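Local coordinates for D-isomer specific 2-hydroxyacid dehydrogenase family protein (Desulfovibrio vulgaris, PDB 5TX7) that probably interconverts D-2-hydroxy acids and 2-keto acids, using NAD as cofactor, at residues Ile4-Gly9 and Val48-Lys53; Ala20-Leu25 and Thr297-Thr302; Asn173-Ala178 and Glu191-Asp196; Glu197-Ala202 and Ala225-Gly230; Ala246-Leu251 and Asn273-Ala278. One frame throughout, in Å; residues are numbered along the deposited sequence.

Interaction 1. Residues Ile4-Gly9 and Val48-Lys53; sequences IVALDG and VVLTNK
Val5 and Leu50 anchor a parallel pairing between strand 3-6 and strand 48-51, in the five-stranded sheet of a domain whose strand order, 2-1-3-4-5, is that of a flavodoxin-like fold. The segment axes approach to 4.7 Å and diverge by only 16°. Val5 N donates to Val48 O, Val5 O receives Leu50 N at 2.7 Å, and Leu7 N donates to Leu50 O at 3.0 Å. This alternation fixes the register as Ile4 with Val48, Val5 with Val49 and Ala6 with Leu50. On the face carrying Ile4, Ala6, Val48 and Leu50, Ile4 lies alongside Val48, and Ile4 CG2 meets Leu50 CD1 at 4.1 Å.

Leu7 can be followed outward. Leu7 CB lies 3.9 Å from Leu50 O; CG comes near that same oxygen and Val49 CG1; Leu7 CD1 closes on Val49 CG1 at 3.7 Å. Arg42 and Ala43 of helix 39-43 cover this side.

Beyond the strands Asp8 takes over the pairing. With chi1 at 60°, CG sits between the backbone N and the carbonyl carbon, and the carboxylate reaches across to two successive amides. Asn52 N donates to Asp8 OD1 in a bond straight to 179°, and Lys53 N donates to Asp8 OD2 at 3.0 Å. Both oxygens use the syn lone pair, so the carboxylate is held in a two-point grip. The Asn52 amide plane stands steeply to this carboxylate, and Asn52 OD1 accepts from Lys53 NZ. Finally, a water donates to Asp8 O at 2.7 Å while accepting from Asn52 ND2.

Interaction 2. Residues Ala20-Leu25 and Thr297-Thr302; sequences APIEEL and TLMDST
Pro21 and Asp300 bring the backbones of helix 20-23 and helix 292-310 closest, with their CA atoms 6.4 Å apart, a spacing that leaves the contact to side chains. Pro21 and Ile22 both direct their CB atoms at the longer helix. The proline ring meets two residues: Pro21 CG lies 4.2 Å from Met299 CG and 3.6 Å from Asp300 OD1, the carboxylate reaching over from a CB that points away. Ile22 divides its longer branch between two partners. Ile22 CG1 touches Met299 SD at 3.7 Å, and Ile22 CD1 touches Thr302 CG2, also at 3.7 Å. Met299 leaves its helix with CG anti to the backbone N (chi1 -176°), then bends at both following torsions, which places the sulfur against the isoleucine.

Thr302 separates its two branches by chemistry. Thr302 OG1 donates to Leu298 O at 2.7 Å, on the opposite face of that carbonyl from Thr302 N, while the methyl faces Ile22. Ala303 and Ile306 extend the greasy surface along the same helix, and Leu28 of strand 27-30 also touches Ile22. With the threonine hydroxyl engaged by its own helix, the junction is mainly apolar, the Asp300 carboxylate against the proline ring being its polar part; no polar bond between these segments sets their orientation.

Interaction 3. Residues Asn173-Ala178 and Glu191-Asp196; sequences NVIAYA and EHVGLD
Tyr177 and Leu195 both set CG anti to the backbone N, chi1 174° and -167°, and these settings lay the leucine across the phenol ring. Leu195 CB stands 4.0 Å above the Tyr177 ring centroid, 9° from the normal, a CH-pi contact over the face; Leu195 CD1 reaches Tyr177 CD2, also at 4.0 Å. Val193 O instead lies at the ring edge, in its plane. Leu198, farther along helix 195-201, also touches the tyrosine.

Tyr177 ends a strand that takes part in a short parallel ladder at one border of the seven-stranded Rossmann-type sheet, where 190-192 is the outermost strand and 173-177 its neighbour. Glu191 N donates to Val174 O, Ala176 N to Glu191 O at 3.1 Å, and Val193 N to Ala176 O at 3.0 Å. Gly194 then serves as the N-cap residue from which the chain turns into helix 195-201. Ile175 CB packs on Val193 CG2 at 4.1 Å, and Ser201 also touches Ile175. On the face carrying Ala176 and His192, the imidazole stretches to Ala178, with Ala178 CB meeting His192 CD2 at 3.6 Å, while Phe190 and His192 pair their rings edge-to-face. Past the last direct bond a water accepts from Ala178 N at 2.8 Å and donates to Val193 O at 2.9 Å.

Interaction 4. Residues Glu197-Ala202 and Ala225-Gly230; sequences ELFTSA and ASMRPG
A water oxygen 2.7 Å from Arg228 N, whose proton it accepts, links two parts of the Rossmann-type NAD-binding domain: the end of helix 195-201 and the loop that leads into strand 231-235. This water lies 3.0 Å from Phe199 O and 2.8 Å from Ala202 O and can donate to them, although more acceptors surround it than it has protons. A second water donates to both Thr200 O, at 2.7 Å, and Ser226 O, at 3.0 Å. The direct bond is poorer: Arg228 NH2 reaches Ser201 O at 2.8 Å, but the angle at hydrogen is 121°, so it counts as weak. A bend at chi3 folds the arginine back toward the helix end, and its NE forms a salt bridge with Asp203.

The apolar half centres on Phe199 and Met227. Met227 SD lies at the Phe199 ring edge, 85° off the normal and 5.1 Å from the centroid, a Met-aromatic contact made beside the ring; Met227 CG also approaches that edge in plane. Val205 of strand 204-207 packs against both side chains. Farther out, Thr200 CG2 meets Ser226 CB at 3.8 Å, while Ser226 OG donates back to Arg223 O.

Carbonyls at the C-terminal end of a helix can lack the amide partners found along its middle. Here two waters take up much of that role, with the guanidinium adding one weak bond, and the arginine's positive charge would probably be favourable beside the partial negative charge of the helix end.

Interaction 5. Residues Ala246-Leu251 and Asn273-Ala278; sequences AVAEAL and NPLLSA
Apolar packing of a helix on a short helical turn joins Val247, Ala248 and Leu251 to Pro274, Leu275 and Ala278, on the side of the NAD-binding domain toward outermost strand 281-283. The closest pair of CA atoms, Ala248 and Ala278, is 5.4 Å apart, a spacing allowed by two residues that carry only a methyl. Ala248 CB points across and touches Pro274 CB at 3.8 Å and Ala278 CB at 4.3 Å. Ala278 CB also meets Leu251 CD1, at 4.0 Å.

Leu275 reaches across with one branch. Its CG lies anti to the carbonyl carbon (chi1 -64°), and the CD2 branch extends from there to the surface of helix 244-253. Leu275 CD2 lies 3.8 Å from Val247 CG1, 3.8 Å from the backbone Ala248 N and 4.4 Å from Leu251 CD1. It thus contacts successive turns of the helix, crossing Val247 at a slant.

In the Rossmann-type domain this helix follows strand 231-235 and leads into strand 256-261, its parallel neighbour, so it forms the helical link of a beta-alpha-beta crossover. Leu256 and Ala259 of the latter strand touch Leu251, and Leu261 touches Leu275.

The turn opposite is weakly bonded as a helix, but its start is capped: Asn273 OD1 accepts Leu275 N at 3.0 Å with a 154° angle at hydrogen, the donor lying in the carbonyl plane on a lone pair. Asn273 ND2 makes a weak bond to Glu244. Leu276, turned from helix 244-253, packs on Ile125 of the second subunit.

In the fold
From the N terminus, interaction 1 closes the first loop, bringing residues 48-53 back beside 4-9 in the five-stranded sheet. Interaction 2 starts within that loop, at 20-25, and ends at 297-302, so the two cross along the chain; they also touch, Leu50 against Thr302 and Ile4 against Ile22, with centres 12 Å apart. The long span closed by interaction 2 encloses interactions 3, 4 and 5, which follow in series through the seven-stranded domain. Interactions 3 and 4 share helix 195-201 and touch through Leu198; interaction 5 lies about 7 Å from interaction 4 between nearest atoms. Helix 292-310 thus returns the chain to the first domain.

Interaction 1. Residues Ile4-Gly9 and Val48-Lys53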
# COMPACT_ATOMS: atom_id res chain seq x y z
N ILE A 4 8.99 6.00 -38.43
CA ILE A 4 8.18 6.18 -37.21
C ILE A 4 8.84 7.21 -36.30
O ILE A 4 10.03 7.10 -36.01
CB ILE A 4 8.04 4.85 -36.43
CG1 ILE A 4 7.47 3.75 -37.34
CG2 ILE A 4 7.10 5.03 -35.27
CD1 ILE A 4 7.33 2.38 -36.74
N VAL A 5 8.07 8.18 -35.81
CA VAL A 5 8.60 9.21 -34.91
C VAL A 5 7.79 9.27 -33.61
O VAL A 5 6.56 9.44 -33.64
CB VAL A 5 8.63 10.59 -35.58
CG1 VAL A 5 9.19 11.65 -34.65
CG2 VAL A 5 9.48 10.53 -36.84
N ALA A 6 8.49 9.14 -32.48
CA ALA A 6 7.91 9.38 -31.15
C ALA A 6 8.29 10.80 -30.69
O ALA A 6 9.47 11.11 -30.49
CB ALA A 6 8.39 8.34 -30.16
N LEU A 7 7.28 11.65 -30.55
CA LEU A 7 7.49 13.06 -30.23
C LEU A 7 7.72 13.31 -28.74
O LEU A 7 8.34 14.30 -28.38
CB LEU A 7 6.31 13.92 -30.75
CG LEU A 7 6.14 13.94 -32.27
CD1 LEU A 7 4.85 14.66 -32.66
CD2 LEU A 7 7.34 14.58 -32.97
N ASP A 8 7.22 12.43 -27.87
CA ASP A 8 7.53 12.53 -26.44
C ASP A 8 7.59 11.17 -25.79
O ASP A 8 6.68 10.78 -25.09
CB ASP A 8 6.54 13.48 -25.71
CG ASP A 8 5.09 13.04 -25.82
OD1 ASP A 8 4.72 12.38 -26.81
OD2 ASP A 8 4.30 13.38 -24.90
N GLY A 9 8.68 10.46 -26.06
CA GLY A 9 8.85 9.08 -25.61
C GLY A 9 9.47 8.89 -24.24
O GLY A 9 9.51 7.76 -23.72
N VAL A 48 4.33 7.33 -39.57
CA VAL A 48 3.65 7.10 -38.30
C VAL A 48 4.19 8.03 -37.22
O VAL A 48 5.42 8.08 -37.02
CB VAL A 48 3.87 5.65 -37.78
CG1 VAL A 48 3.09 5.41 -36.49
CG2 VAL A 48 3.45 4.64 -38.82
N VAL A 49 3.30 8.72 -36.53
CA VAL A 49 3.67 9.58 -35.41
C VAL A 49 3.10 8.97 -34.11
O VAL A 49 1.92 8.59 -34.05
CB VAL A 49 3.17 11.03 -35.62
CG1 VAL A 49 3.17 11.83 -34.31
CG2 VAL A 49 4.02 11.72 -36.66
N LEU A 50 3.94 8.90 -33.08
CA LEU A 50 3.52 8.49 -31.73
C LEU A 50 3.55 9.72 -30.82
O LEU A 50 4.55 10.44 -30.78
CB LEU A 50 4.44 7.42 -31.17
CG LEU A 50 4.68 6.21 -32.09
CD1 LEU A 50 5.74 5.31 -31.46
CD2 LEU A 50 3.37 5.47 -32.37
N THR A 51 2.43 9.98 -30.14
CA THR A 51 2.31 11.09 -29.22
C THR A 51 1.63 10.60 -27.95
O THR A 51 0.70 9.82 -28.00
CB THR A 51 1.52 12.27 -29.82
OG1 THR A 51 1.38 13.31 -28.85
CG2 THR A 51 0.11 11.87 -30.30
N ASN A 52 2.14 11.05 -26.80
CA ASN A 52 1.45 10.87 -25.54
C ASN A 52 0.64 12.14 -25.29
O ASN A 52 -0.58 12.12 -25.35
CB ASN A 52 2.47 10.58 -24.41
CG ASN A 52 1.81 10.06 -23.15
OD1 ASN A 52 0.65 10.32 -22.88
ND2 ASN A 52 2.58 9.30 -22.37
N LYS A 53 1.32 13.25 -25.05
CA LYS A 53 0.67 14.53 -24.76
C LYS A 53 1.08 15.66 -25.71
O LYS A 53 0.72 16.80 -25.48
CB LYS A 53 0.96 14.96 -23.30
CG LYS A 53 0.44 14.01 -22.24
CD LYS A 53 -1.08 13.90 -22.23
CE LYS A 53 -1.56 12.94 -21.14
NZ LYS A 53 -1.55 11.52 -21.58
O HOH W 1 5.28 9.08 -23.45

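Interaction 2. Residues Ala20-Leu25 and Thr297-Thr302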
# COMPACT_ATOMS: atom_id res chain seq x y z
N ALA A 20 12.11 -2.01 -28.69
CA ALA A 20 12.26 -3.12 -29.65
C ALA A 20 10.99 -3.53 -30.42
O ALA A 20 11.06 -3.77 -31.63
CB ALA A 20 12.90 -4.32 -28.97
N PRO A 21 9.83 -3.61 -29.74
CA PRO A 21 8.61 -3.97 -30.49
C PRO A 21 8.24 -2.99 -31.60
O PRO A 21 7.72 -3.41 -32.62
CB PRO A 21 7.52 -4.00 -29.40
CG PRO A 21 8.27 -4.27 -28.14
CD PRO A 21 9.58 -3.56 -28.29
N ILE A 22 8.52 -1.70 -31.40
CA ILE A 22 8.30 -0.67 -32.42
C ILE A 22 9.44 -0.72 -33.48
O ILE A 22 9.18 -0.57 -34.66
CB ILE A 22 8.25 0.75 -31.83
CG1 ILE A 22 7.29 0.86 -30.63
CG2 ILE A 22 7.87 1.78 -32.90
CD1 ILE A 22 5.82 0.73 -30.94
N GLU A 23 10.68 -0.91 -33.05
CA GLU A 23 11.83 -0.97 -33.95
C GLU A 23 11.79 -2.10 -34.98
O GLU A 23 12.36 -1.97 -36.05
CB GLU A 23 13.15 -1.03 -33.18
CG GLU A 23 13.46 0.28 -32.47
CD GLU A 23 14.56 0.18 -31.41
OE1 GLU A 23 14.70 -0.86 -30.71
OE2 GLU A 23 15.22 1.22 -31.22
N GLU A 24 11.09 -3.20 -34.66
CA GLU A 24 10.84 -4.28 -35.63
C GLU A 24 10.01 -3.86 -36.85
O GLU A 24 10.06 -4.53 -37.87
CB GLU A 24 10.11 -5.46 -34.96
CG GLU A 24 11.00 -6.49 -34.30
CD GLU A 24 10.29 -7.27 -33.19
OE1 GLU A 24 9.06 -7.55 -33.33
OE2 GLU A 24 10.97 -7.61 -32.18
N LEU A 25 9.25 -2.77 -36.74
CA LEU A 25 8.22 -2.39 -37.73
C LEU A 25 8.59 -1.21 -38.62
O LEU A 25 7.78 -0.76 -39.44
CB LEU A 25 6.93 -2.03 -36.97
CG LEU A 25 6.41 -3.03 -35.96
CD1 LEU A 25 5.24 -2.45 -35.21
CD2 LEU A 25 6.00 -4.31 -36.65
N THR A 297 3.26 -2.77 -21.28
CA THR A 297 2.04 -3.19 -21.96
C THR A 297 1.64 -2.16 -23.01
O THR A 297 1.27 -2.51 -24.14
CB THR A 297 0.91 -3.38 -20.92
OG1 THR A 297 1.26 -4.46 -20.04
CG2 THR A 297 -0.45 -3.67 -21.60
N LEU A 298 1.71 -0.89 -22.61
CA LEU A 298 1.49 0.25 -23.50
C LEU A 298 2.39 0.21 -24.76
O LEU A 298 1.93 0.49 -25.86
CB LEU A 298 1.66 1.55 -22.72
CG LEU A 298 1.42 2.89 -23.38
CD1 LEU A 298 0.12 2.93 -24.16
CD2 LEU A 298 1.46 3.97 -22.32
N MET A 299 3.64 -0.18 -24.57
CA MET A 299 4.58 -0.32 -25.68
C MET A 299 4.12 -1.41 -26.64
O MET A 299 4.06 -1.19 -27.83
CB MET A 299 5.98 -0.64 -25.16
CG MET A 299 7.07 -0.72 -26.23
SD MET A 299 7.53 0.86 -26.96
CE MET A 299 8.35 1.64 -25.55
N ASP A 300 3.81 -2.60 -26.09
CA ASP A 300 3.35 -3.74 -26.89
C ASP A 300 2.06 -3.44 -27.66
O ASP A 300 1.96 -3.78 -28.85
CB ASP A 300 3.12 -4.97 -26.03
CG ASP A 300 4.42 -5.67 -25.60
OD1 ASP A 300 5.42 -5.65 -26.36
OD2 ASP A 300 4.42 -6.27 -24.49
N SER A 301 1.09 -2.81 -26.99
CA SER A 301 -0.18 -2.45 -27.62
C SER A 301 -0.01 -1.41 -28.71
O SER A 301 -0.70 -1.47 -29.72
CB SER A 301 -1.19 -1.94 -26.58
OG SER A 301 -1.57 -2.94 -25.65
N THR A 302 0.91 -0.47 -28.51
CA THR A 302 1.29 0.47 -29.56
C THR A 302 1.93 -0.24 -30.77
O THR A 302 1.63 0.11 -31.92
CB THR A 302 2.24 1.54 -28.99
OG1 THR A 302 1.56 2.22 -27.92
CG2 THR A 302 2.66 2.54 -30.05

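Interaction 3. Residues Asn173-Ala178 and Glu191-Asp196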
# COMPACT_ATOMS: atom_id res chain seq x y z
N ASN A 173 -16.42 -3.26 2.90
CA ASN A 173 -17.65 -3.34 2.15
C ASN A 173 -17.44 -2.49 0.93
O ASN A 173 -16.70 -1.51 0.99
CB ASN A 173 -18.82 -2.78 2.95
CG ASN A 173 -18.97 -3.47 4.28
OD1 ASN A 173 -19.35 -4.61 4.33
ND2 ASN A 173 -18.69 -2.78 5.36
N VAL A 174 -18.10 -2.85 -0.16
CA VAL A 174 -17.98 -2.14 -1.42
C VAL A 174 -19.37 -1.70 -1.88
O VAL A 174 -20.34 -2.46 -1.82
CB VAL A 174 -17.33 -3.02 -2.50
CG1 VAL A 174 -17.16 -2.25 -3.80
CG2 VAL A 174 -15.98 -3.54 -2.02
N ILE A 175 -19.46 -0.44 -2.31
CA ILE A 175 -20.61 0.07 -3.01
C ILE A 175 -20.13 0.84 -4.23
O ILE A 175 -19.09 1.49 -4.19
CB ILE A 175 -21.50 0.95 -2.10
CG1 ILE A 175 -20.76 2.22 -1.63
CG2 ILE A 175 -21.99 0.12 -0.92
CD1 ILE A 175 -21.61 3.05 -0.69
N ALA A 176 -20.87 0.73 -5.33
CA ALA A 176 -20.46 1.31 -6.60
C ALA A 176 -21.57 2.15 -7.20
O ALA A 176 -22.72 1.72 -7.21
CB ALA A 176 -20.08 0.21 -7.56
N TYR A 177 -21.22 3.36 -7.66
CA TYR A 177 -22.08 4.14 -8.54
C TYR A 177 -21.69 3.73 -9.94
O TYR A 177 -20.60 4.06 -10.41
CB TYR A 177 -21.92 5.66 -8.34
CG TYR A 177 -22.71 6.48 -9.35
CD1 TYR A 177 -24.10 6.39 -9.39
CD2 TYR A 177 -22.07 7.32 -10.28
CE1 TYR A 177 -24.85 7.11 -10.32
CE2 TYR A 177 -22.81 8.04 -11.23
CZ TYR A 177 -24.20 7.93 -11.24
OH TYR A 177 -24.96 8.64 -12.17
N ALA A 178 -22.58 3.00 -10.60
CA ALA A 178 -22.27 2.28 -11.83
C ALA A 178 -23.30 2.63 -12.89
O ALA A 178 -24.18 1.82 -13.21
CB ALA A 178 -22.25 0.78 -11.57
N GLU A 191 -22.90 -3.78 -3.26
CA GLU A 191 -24.19 -3.21 -3.62
C GLU A 191 -24.02 -2.03 -4.61
O GLU A 191 -23.06 -1.28 -4.53
CB GLU A 191 -24.87 -2.75 -2.33
CG GLU A 191 -26.32 -2.35 -2.42
CD GLU A 191 -26.84 -1.78 -1.10
OE1 GLU A 191 -26.32 -2.18 -0.02
OE2 GLU A 191 -27.76 -0.94 -1.15
N HIS A 192 -24.93 -1.93 -5.56
CA HIS A 192 -25.05 -0.73 -6.41
C HIS A 192 -25.83 0.37 -5.69
O HIS A 192 -26.86 0.09 -5.09
CB HIS A 192 -25.74 -1.05 -7.75
CG HIS A 192 -24.89 -1.84 -8.68
ND1 HIS A 192 -25.20 -3.13 -9.06
CD2 HIS A 192 -23.73 -1.54 -9.30
CE1 HIS A 192 -24.28 -3.58 -9.88
NE2 HIS A 192 -23.37 -2.63 -10.05
N VAL A 193 -25.36 1.60 -5.78
CA VAL A 193 -26.03 2.74 -5.15
C VAL A 193 -26.07 3.95 -6.07
O VAL A 193 -25.25 4.06 -6.97
CB VAL A 193 -25.31 3.17 -3.85
CG1 VAL A 193 -25.37 2.06 -2.81
CG2 VAL A 193 -23.87 3.59 -4.10
N GLY A 194 -27.02 4.85 -5.82
CA GLY A 194 -27.00 6.17 -6.41
C GLY A 194 -25.82 6.97 -5.90
O GLY A 194 -25.24 6.66 -4.87
N LEU A 195 -25.47 8.02 -6.62
CA LEU A 195 -24.31 8.84 -6.27
C LEU A 195 -24.41 9.53 -4.90
O LEU A 195 -23.45 9.55 -4.16
CB LEU A 195 -24.07 9.88 -7.37
CG LEU A 195 -22.76 10.64 -7.37
CD1 LEU A 195 -21.57 9.71 -7.17
CD2 LEU A 195 -22.59 11.32 -8.73
N ASP A 196 -25.58 10.07 -4.56
CA ASP A 196 -25.77 10.71 -3.25
C ASP A 196 -25.68 9.71 -2.10
O ASP A 196 -25.00 10.00 -1.11
CB ASP A 196 -27.06 11.58 -3.22
CG ASP A 196 -26.93 12.84 -4.10
OD1 ASP A 196 -25.80 13.30 -4.39
OD2 ASP A 196 -27.96 13.42 -4.51
O HOH W 2 -25.08 2.56 -9.45

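Interaction 4. Residues Glu197-Ala202 and Ala225-Gly230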
# COMPACT_ATOMS: atom_id res chain seq x y z
N GLU A 197 -26.29 8.53 -2.26
CA GLU A 197 -26.21 7.43 -1.29
C GLU A 197 -24.77 6.94 -1.07
O GLU A 197 -24.40 6.56 0.05
CB GLU A 197 -27.09 6.28 -1.78
CG GLU A 197 -27.29 5.11 -0.82
CD GLU A 197 -28.16 3.99 -1.42
OE1 GLU A 197 -28.87 4.23 -2.45
OE2 GLU A 197 -28.13 2.87 -0.86
N LEU A 198 -23.97 6.94 -2.14
CA LEU A 198 -22.56 6.56 -2.05
C LEU A 198 -21.84 7.46 -1.07
O LEU A 198 -21.18 6.95 -0.17
CB LEU A 198 -21.86 6.60 -3.42
CG LEU A 198 -20.43 6.04 -3.53
CD1 LEU A 198 -20.15 5.51 -4.93
CD2 LEU A 198 -19.34 7.04 -3.19
N PHE A 199 -21.99 8.77 -1.20
CA PHE A 199 -21.31 9.72 -0.28
C PHE A 199 -21.77 9.66 1.18
O PHE A 199 -20.93 9.85 2.07
CB PHE A 199 -21.36 11.16 -0.80
CG PHE A 199 -20.38 11.41 -1.90
CD1 PHE A 199 -20.73 11.16 -3.22
CD2 PHE A 199 -19.09 11.82 -1.61
CE1 PHE A 199 -19.82 11.35 -4.24
CE2 PHE A 199 -18.19 12.04 -2.63
CZ PHE A 199 -18.55 11.79 -3.95
N THR A 200 -23.06 9.38 1.44
CA THR A 200 -23.53 9.26 2.81
C THR A 200 -23.06 7.94 3.47
O THR A 200 -22.93 7.89 4.68
CB THR A 200 -25.07 9.42 2.99
OG1 THR A 200 -25.77 8.32 2.44
CG2 THR A 200 -25.60 10.67 2.36
N SER A 201 -22.82 6.90 2.68
CA SER A 201 -22.50 5.56 3.22
C SER A 201 -21.03 5.18 3.19
O SER A 201 -20.64 4.27 3.90
CB SER A 201 -23.28 4.49 2.46
OG SER A 201 -24.67 4.69 2.64
N ALA A 202 -20.22 5.83 2.35
CA ALA A 202 -18.82 5.46 2.17
C ALA A 202 -17.89 6.14 3.16
O ALA A 202 -17.98 7.35 3.39
CB ALA A 202 -18.38 5.80 0.77
N ALA A 225 -20.33 17.54 2.74
CA ALA A 225 -21.13 17.72 3.96
C ALA A 225 -21.94 16.48 4.34
O ALA A 225 -22.22 16.26 5.52
CB ALA A 225 -22.06 18.90 3.81
N SER A 226 -22.33 15.68 3.35
CA SER A 226 -23.07 14.44 3.60
C SER A 226 -22.20 13.30 4.15
O SER A 226 -22.73 12.32 4.66
CB SER A 226 -23.80 13.98 2.31
OG SER A 226 -22.96 13.25 1.45
N MET A 227 -20.89 13.40 4.02
CA MET A 227 -19.99 12.30 4.40
C MET A 227 -19.81 12.26 5.91
O MET A 227 -19.96 13.28 6.59
CB MET A 227 -18.63 12.44 3.75
CG MET A 227 -18.65 12.27 2.24
SD MET A 227 -17.01 12.31 1.51
CE MET A 227 -16.61 10.58 1.78
N ARG A 228 -19.52 11.08 6.42
CA ARG A 228 -19.17 10.91 7.82
C ARG A 228 -17.83 11.58 8.10
O ARG A 228 -16.91 11.50 7.28
CB ARG A 228 -19.08 9.44 8.18
CG ARG A 228 -20.41 8.75 8.18
CD ARG A 228 -20.32 7.47 8.99
NE ARG A 228 -19.92 6.34 8.16
CZ ARG A 228 -20.73 5.67 7.35
NH1 ARG A 228 -22.02 5.99 7.21
NH2 ARG A 228 -20.24 4.65 6.65
N PRO A 229 -17.71 12.24 9.28
CA PRO A 229 -16.42 12.81 9.62
C PRO A 229 -15.37 11.73 9.79
O PRO A 229 -15.69 10.64 10.28
CB PRO A 229 -16.70 13.55 10.92
CG PRO A 229 -17.82 12.83 11.51
CD PRO A 229 -18.66 12.38 10.37
N GLY A 230 -14.14 12.02 9.37
CA GLY A 230 -13.09 11.03 9.36
C GLY A 230 -12.97 10.22 8.07
O GLY A 230 -12.21 9.24 8.03
O HOH W 3 -19.84 8.94 4.73
O HOH W 4 -23.34 10.00 6.38

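Interaction 5. Residues Ala246-Leu251 and Asn273-Ala278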
# COMPACT_ATOMS: atom_id res chain seq x y z
N ALA A 246 -13.78 23.37 -1.78
CA ALA A 246 -14.58 22.60 -0.83
C ALA A 246 -13.78 21.47 -0.19
O ALA A 246 -13.93 21.21 1.01
CB ALA A 246 -15.82 22.05 -1.52
N VAL A 247 -12.92 20.83 -0.98
CA VAL A 247 -12.10 19.73 -0.48
C VAL A 247 -11.05 20.26 0.51
O VAL A 247 -10.84 19.67 1.58
CB VAL A 247 -11.49 18.93 -1.65
CG1 VAL A 247 -10.49 17.89 -1.16
CG2 VAL A 247 -12.59 18.26 -2.46
N ALA A 248 -10.41 21.38 0.18
CA ALA A 248 -9.45 22.00 1.10
C ALA A 248 -10.11 22.30 2.46
O ALA A 248 -9.59 21.94 3.50
CB ALA A 248 -8.86 23.25 0.49
N GLU A 249 -11.28 22.94 2.41
CA GLU A 249 -12.05 23.27 3.62
C GLU A 249 -12.47 22.02 4.40
O GLU A 249 -12.43 22.02 5.63
CB GLU A 249 -13.25 24.20 3.28
CG GLU A 249 -12.94 25.70 3.46
CD GLU A 249 -13.71 26.66 2.52
OE1 GLU A 249 -13.22 27.81 2.34
OE2 GLU A 249 -14.79 26.32 1.96
N ALA A 250 -12.84 20.95 3.70
CA ALA A 250 -13.19 19.66 4.35
C ALA A 250 -12.02 19.00 5.06
O ALA A 250 -12.19 18.37 6.10
CB ALA A 250 -13.80 18.68 3.36
N LEU A 251 -10.83 19.13 4.47
CA LEU A 251 -9.62 18.63 5.09
C LEU A 251 -9.30 19.45 6.34
O LEU A 251 -9.07 18.87 7.40
CB LEU A 251 -8.46 18.65 4.10
CG LEU A 251 -8.53 17.50 3.04
CD1 LEU A 251 -7.66 17.81 1.82
CD2 LEU A 251 -8.13 16.16 3.64
N ASN A 273 -2.58 27.07 -4.93
CA ASN A 273 -3.64 26.05 -5.03
C ASN A 273 -4.03 25.67 -3.60
O ASN A 273 -3.15 25.35 -2.80
CB ASN A 273 -3.12 24.81 -5.79
CG ASN A 273 -4.22 23.79 -6.10
OD1 ASN A 273 -4.99 23.40 -5.22
ND2 ASN A 273 -4.29 23.34 -7.36
N PRO A 274 -5.33 25.72 -3.27
CA PRO A 274 -5.71 25.47 -1.86
C PRO A 274 -5.35 24.06 -1.37
O PRO A 274 -5.12 23.87 -0.17
CB PRO A 274 -7.23 25.69 -1.85
CG PRO A 274 -7.66 25.50 -3.27
CD PRO A 274 -6.52 25.97 -4.12
N LEU A 275 -5.25 23.10 -2.28
CA LEU A 275 -4.88 21.73 -1.91
C LEU A 275 -3.41 21.55 -1.51
O LEU A 275 -3.10 20.57 -0.83
CB LEU A 275 -5.30 20.74 -3.01
CG LEU A 275 -6.84 20.67 -3.19
CD1 LEU A 275 -7.21 19.96 -4.48
CD2 LEU A 275 -7.53 20.05 -1.98
N LEU A 276 -2.55 22.50 -1.86
CA LEU A 276 -1.15 22.49 -1.39
C LEU A 276 -0.94 23.08 0.01
O LEU A 276 0.11 22.88 0.61
CB LEU A 276 -0.23 23.19 -2.40
CG LEU A 276 0.05 22.37 -3.64
CD1 LEU A 276 0.59 23.26 -4.75
CD2 LEU A 276 1.04 21.24 -3.36
N SER A 277 -1.93 23.81 0.53
CA SER A 277 -1.90 24.34 1.90
C SER A 277 -2.76 23.52 2.87
O SER A 277 -2.75 23.80 4.08
CB SER A 277 -2.41 25.79 1.91
OG SER A 277 -1.83 26.55 0.86
N ALA A 278 -3.51 22.55 2.36
CA ALA A 278 -4.47 21.79 3.17
C ALA A 278 -3.76 20.70 3.96
O ALA A 278 -2.85 20.04 3.43
CB ALA A 278 -5.54 21.15 2.29